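Side-chain contacts in epsin-1 (Saccharomyces cerevisiae, PDB 5LOZ), which binds membranes rich in PtdIns(4,5)P2 and PtdIns(3,5)P2 and is required for endocytosis and actin localization, this chain being its ENTH domain: residues D24-L29 with A63-D68; Y69-G74 with K114-L119. All blocks are in the same frame, centred on the assembly; numbering follows the deposited sequence.

Contact 1: residues D24-L29 with A63-D68; sequences DSLIEL and ALTVID
L26 and V66 bury the most surface here, and they meet unequally. One methyl of the leucine, CD2, comes down on the helix backbone beside V66, where it lies 3.8 Å from V66 CA and 4.0 Å from T65 O. The leucine's CB does not aim at helix 57-73; chi1 (-65°) sets CG anti to the carbonyl carbon, and with CD1 as the extended branch, CD2 is the one turned to the partner. A valine suits the receiving position because it is short, and the two helices can approach until L26 and V66 have their CA atoms 6.4 Å apart. Such helix-on-helix packing builds the alpha-alpha superhelix of the ENTH domain, and the local axes of the two segments cross at -50°. One turn after L26, L29 has its CB directed toward the partner helix and sets its CD1 3.7 Å from V66 CG1, the two side chains meeting nearly at right angles. V66 thus turns both methyls to helix 23-32: CG1 to L29, and CG2 to L26 CD2 at 4.1 Å as well as to L29. L29 is buried further by L9, A13 and I42. Beside L26, T65 presents its methyl, while its hydroxyl is occupied by A61 O and K112 NZ.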
# COMPACT_ATOMS: atom_id res chain seq x y z
N ASP A 24 -7.94 2.55 11.73
CA ASP A 24 -9.24 2.90 11.17
C ASP A 24 -9.24 2.81 9.63
O ASP A 24 -10.09 2.14 9.00
CB ASP A 24 -9.55 4.37 11.53
CG ASP A 24 -10.49 4.52 12.65
OD1 ASP A 24 -10.01 4.86 13.77
OD2 ASP A 24 -11.72 4.33 12.41
N SER A 25 -8.30 3.55 9.03
CA SER A 25 -8.19 3.65 7.57
C SER A 25 -7.92 2.28 6.93
O SER A 25 -8.56 1.93 5.94
CB SER A 25 -7.09 4.65 7.18
OG SER A 25 -7.41 5.94 7.68
N LEU A 26 -7.01 1.52 7.50
CA LEU A 26 -6.65 0.25 6.93
C LEU A 26 -7.84 -0.72 6.89
O LEU A 26 -8.07 -1.39 5.91
CB LEU A 26 -5.45 -0.33 7.66
CG LEU A 26 -4.13 0.48 7.52
CD1 LEU A 26 -3.16 0.10 8.60
CD2 LEU A 26 -3.48 0.25 6.17
N ILE A 27 -8.57 -0.81 7.99
CA ILE A 27 -9.70 -1.71 8.10
C ILE A 27 -10.76 -1.33 7.08
O ILE A 27 -11.29 -2.20 6.35
CB ILE A 27 -10.29 -1.71 9.54
CG1 ILE A 27 -9.34 -2.44 10.49
CG2 ILE A 27 -11.72 -2.33 9.58
CD1 ILE A 27 -9.61 -2.10 11.89
N GLU A 28 -11.05 -0.03 6.98
CA GLU A 28 -12.03 0.42 6.03
C GLU A 28 -11.58 0.19 4.58
O GLU A 28 -12.38 -0.15 3.74
CB GLU A 28 -12.38 1.90 6.28
CG GLU A 28 -13.71 2.29 5.69
CD GLU A 28 -14.21 3.67 6.12
OE1 GLU A 28 -15.15 4.18 5.45
OE2 GLU A 28 -13.66 4.24 7.10
N LEU A 29 -10.29 0.40 4.27
CA LEU A 29 -9.78 0.17 2.90
C LEU A 29 -9.83 -1.32 2.52
O LEU A 29 -10.18 -1.67 1.39
CB LEU A 29 -8.35 0.73 2.76
CG LEU A 29 -8.24 2.26 2.70
CD1 LEU A 29 -6.80 2.72 2.83
CD2 LEU A 29 -8.86 2.82 1.39
N ALA A 63 1.36 4.33 1.10
CA ALA A 63 0.78 3.54 0.04
C ALA A 63 1.23 2.08 0.18
O ALA A 63 0.41 1.15 0.10
CB ALA A 63 1.14 4.07 -1.31
N LEU A 64 2.52 1.87 0.45
CA LEU A 64 3.06 0.54 0.62
C LEU A 64 2.51 -0.13 1.83
O LEU A 64 2.25 -1.36 1.81
CB LEU A 64 4.60 0.58 0.68
CG LEU A 64 5.37 0.91 -0.62
CD1 LEU A 64 6.86 1.20 -0.31
CD2 LEU A 64 5.24 -0.22 -1.67
N THR A 65 2.28 0.63 2.90
CA THR A 65 1.61 0.12 4.13
C THR A 65 0.18 -0.31 3.86
O THR A 65 -0.26 -1.36 4.32
CB THR A 65 1.61 1.18 5.27
OG1 THR A 65 2.96 1.56 5.55
CG2 THR A 65 0.99 0.64 6.52
N VAL A 66 -0.55 0.52 3.11
CA VAL A 66 -1.88 0.17 2.70
C VAL A 66 -1.85 -1.10 1.84
O VAL A 66 -2.63 -2.04 2.11
CB VAL A 66 -2.55 1.34 1.94
CG1 VAL A 66 -3.88 0.93 1.39
CG2 VAL A 66 -2.68 2.56 2.86
N ILE A 67 -0.95 -1.16 0.84
CA ILE A 67 -0.89 -2.36 -0.01
C ILE A 67 -0.61 -3.66 0.79
O ILE A 67 -1.20 -4.71 0.53
CB ILE A 67 0.08 -2.20 -1.18
CG1 ILE A 67 -0.36 -1.05 -2.08
CG2 ILE A 67 0.19 -3.54 -1.97
CD1 ILE A 67 0.62 -0.66 -3.11
N ASP A 68 0.29 -3.56 1.77
CA ASP A 68 0.62 -4.70 2.63
C ASP A 68 -0.63 -5.20 3.35
O ASP A 68 -0.88 -6.43 3.37
CB ASP A 68 1.74 -4.33 3.59
CG ASP A 68 1.90 -5.33 4.71
OD1 ASP A 68 2.50 -6.37 4.42
OD2 ASP A 68 1.34 -5.11 5.83

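Contact 2: residues Y69-G74 with K114-L119; sequences YLIRFG and KELTAL
I71 is the first residue of 69-74 to reach helix 106-121, and it buries more surface here than any other. Its CB is directed toward the partner helix, and the side chain extends its outermost methyl between two leucines one turn apart. I71 CD1 lies only 3.4 Å from L116 CD1, tighter than usual for two carbons, and 3.7 Å from L119 CD2. The long arm of the isoleucine adopts the less common position, CG1 wedged between the backbone N and the carbonyl carbon (chi1 71°), and a nearly extended chi2 then carries CD1 across the interface. Both leucines answer with the same shape, CG anti to the backbone N (chi1 -178° in each), yet they meet the isoleucine differently: L116 crosses it at a slant, whereas L119 runs alongside it in the opposite direction. R72 follows, giving the contact its aliphatic stem. R72 CG rests 3.8 Å from L119 CD2, the two chains crossing at about a right angle. Beyond this stem the arginine bends, and its guanidinium group forms salt bridges through NH1 to D68 and NE to E129, so a long side chain serves an apolar interface and a polar end at once. F73 places CE1 3.8 Å above the plane of that R72 guanidinium, displaced toward its edge. G74 leaves helical geometry, ending helix 57-73; glycine suits this place because it has no CB to run into L70 O. R130 of helix 123-133 bonds to I71 O and G74 O, while L126 of the same helix packs on L119. With local axes only 30° apart in direction and 11.4 Å from each other, this pair is one of the helix-on-helix packings within the alpha-alpha superhelix of the ENTH domain.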
# COMPACT_ATOMS: atom_id res chain seq x y z
N TYR A 69 -1.41 -4.29 3.94
CA TYR A 69 -2.61 -4.65 4.67
C TYR A 69 -3.65 -5.28 3.72
O TYR A 69 -4.34 -6.24 4.07
CB TYR A 69 -3.22 -3.45 5.35
CG TYR A 69 -4.18 -3.80 6.46
CD1 TYR A 69 -3.73 -4.07 7.74
CD2 TYR A 69 -5.55 -3.86 6.24
CE1 TYR A 69 -4.59 -4.38 8.77
CE2 TYR A 69 -6.43 -4.18 7.28
CZ TYR A 69 -5.94 -4.44 8.55
OH TYR A 69 -6.73 -4.76 9.63
N LEU A 70 -3.74 -4.73 2.51
CA LEU A 70 -4.72 -5.15 1.55
C LEU A 70 -4.48 -6.59 1.08
O LEU A 70 -5.44 -7.33 0.87
CB LEU A 70 -4.71 -4.22 0.33
CG LEU A 70 -5.38 -2.85 0.45
CD1 LEU A 70 -5.40 -2.10 -0.88
CD2 LEU A 70 -6.81 -3.03 1.00
N ILE A 71 -3.23 -6.96 0.86
CA ILE A 71 -2.93 -8.32 0.40
C ILE A 71 -3.07 -9.32 1.54
O ILE A 71 -3.28 -10.50 1.31
CB ILE A 71 -1.57 -8.46 -0.35
CG1 ILE A 71 -0.37 -8.32 0.60
CG2 ILE A 71 -1.48 -7.47 -1.55
CD1 ILE A 71 0.95 -8.76 0.01
N ARG A 72 -2.95 -8.83 2.78
CA ARG A 72 -3.11 -9.65 3.95
C ARG A 72 -4.58 -9.76 4.42
O ARG A 72 -4.96 -10.76 5.02
CB ARG A 72 -2.23 -9.18 5.09
CG ARG A 72 -0.74 -9.41 4.91
CD ARG A 72 0.06 -8.45 5.81
NE ARG A 72 -0.19 -8.72 7.19
CZ ARG A 72 -0.25 -7.81 8.16
NH1 ARG A 72 -0.05 -6.52 7.92
NH2 ARG A 72 -0.49 -8.21 9.41
N PHE A 73 -5.39 -8.73 4.15
CA PHE A 73 -6.77 -8.68 4.69
C PHE A 73 -7.84 -8.38 3.65
O PHE A 73 -9.03 -8.49 3.93
CB PHE A 73 -6.87 -7.60 5.78
CG PHE A 73 -6.16 -7.94 7.06
CD1 PHE A 73 -4.81 -7.58 7.25
CD2 PHE A 73 -6.83 -8.62 8.07
CE1 PHE A 73 -4.14 -7.90 8.48
CE2 PHE A 73 -6.17 -8.95 9.29
CZ PHE A 73 -4.82 -8.58 9.48
N GLY A 74 -7.44 -7.92 2.46
CA GLY A 74 -8.40 -7.47 1.46
C GLY A 74 -8.73 -8.50 0.43
O GLY A 74 -8.32 -9.63 0.54
N LYS A 114 10.59 -4.05 0.43
CA LYS A 114 11.28 -5.36 0.53
C LYS A 114 10.37 -6.36 1.24
O LYS A 114 10.33 -7.54 0.86
CB LYS A 114 12.60 -5.24 1.25
CG LYS A 114 13.70 -4.55 0.45
CD LYS A 114 14.92 -4.33 1.29
CE LYS A 114 15.86 -3.27 0.71
NZ LYS A 114 17.16 -3.09 1.50
N GLU A 115 9.62 -5.92 2.27
CA GLU A 115 8.67 -6.79 2.94
C GLU A 115 7.57 -7.25 2.02
O GLU A 115 7.20 -8.44 1.99
CB GLU A 115 8.05 -6.09 4.17
CG GLU A 115 8.99 -5.95 5.32
CD GLU A 115 8.39 -5.18 6.49
OE1 GLU A 115 7.57 -4.24 6.25
OE2 GLU A 115 8.75 -5.51 7.64
N LEU A 116 7.06 -6.32 1.23
CA LEU A 116 5.91 -6.62 0.35
C LEU A 116 6.30 -7.63 -0.73
O LEU A 116 5.60 -8.63 -0.93
CB LEU A 116 5.35 -5.33 -0.22
CG LEU A 116 4.14 -5.30 -1.11
CD1 LEU A 116 2.96 -6.10 -0.54
CD2 LEU A 116 3.82 -3.78 -1.33
N THR A 117 7.44 -7.40 -1.38
CA THR A 117 7.93 -8.33 -2.39
C THR A 117 8.35 -9.68 -1.86
O THR A 117 8.11 -10.73 -2.50
CB THR A 117 9.10 -7.71 -3.24
OG1 THR A 117 10.23 -7.46 -2.40
CG2 THR A 117 8.67 -6.39 -3.89
N ALA A 118 8.96 -9.70 -0.67
CA ALA A 118 9.26 -10.95 -0.00
C ALA A 118 7.96 -11.74 0.28
O ALA A 118 7.89 -12.98 0.02
CB ALA A 118 10.03 -10.75 1.30
N LEU A 119 6.93 -11.06 0.80
CA LEU A 119 5.68 -11.69 1.07
C LEU A 119 5.01 -12.23 -0.21
O LEU A 119 4.45 -13.34 -0.21
CB LEU A 119 4.73 -10.78 1.82
CG LEU A 119 3.36 -11.34 2.22
CD1 LEU A 119 3.52 -12.65 3.07
CD2 LEU A 119 2.49 -10.29 3.01

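How the contacts relate
Helix 57-73 is common to both contacts, giving successive turns to different neighbours: 63-68 to helix 23-32 in contact 1, and 69-74 to helix 106-121 in contact 2. The contact centres are 10 Å apart, and both segments of contact 1 precede their counterparts in contact 2 along the chain. They also touch directly. Y69 packs on L26 and I27, L70 reaches the backbone at L29, and I67 CG2 sits 3.7 Å from L116 CD2, tying contact 1 to the buried leucines of contact 2. An early and a late helix of the ENTH domain thereby pack on the same helix, within the compact scaffold of epsin's membrane-binding domain.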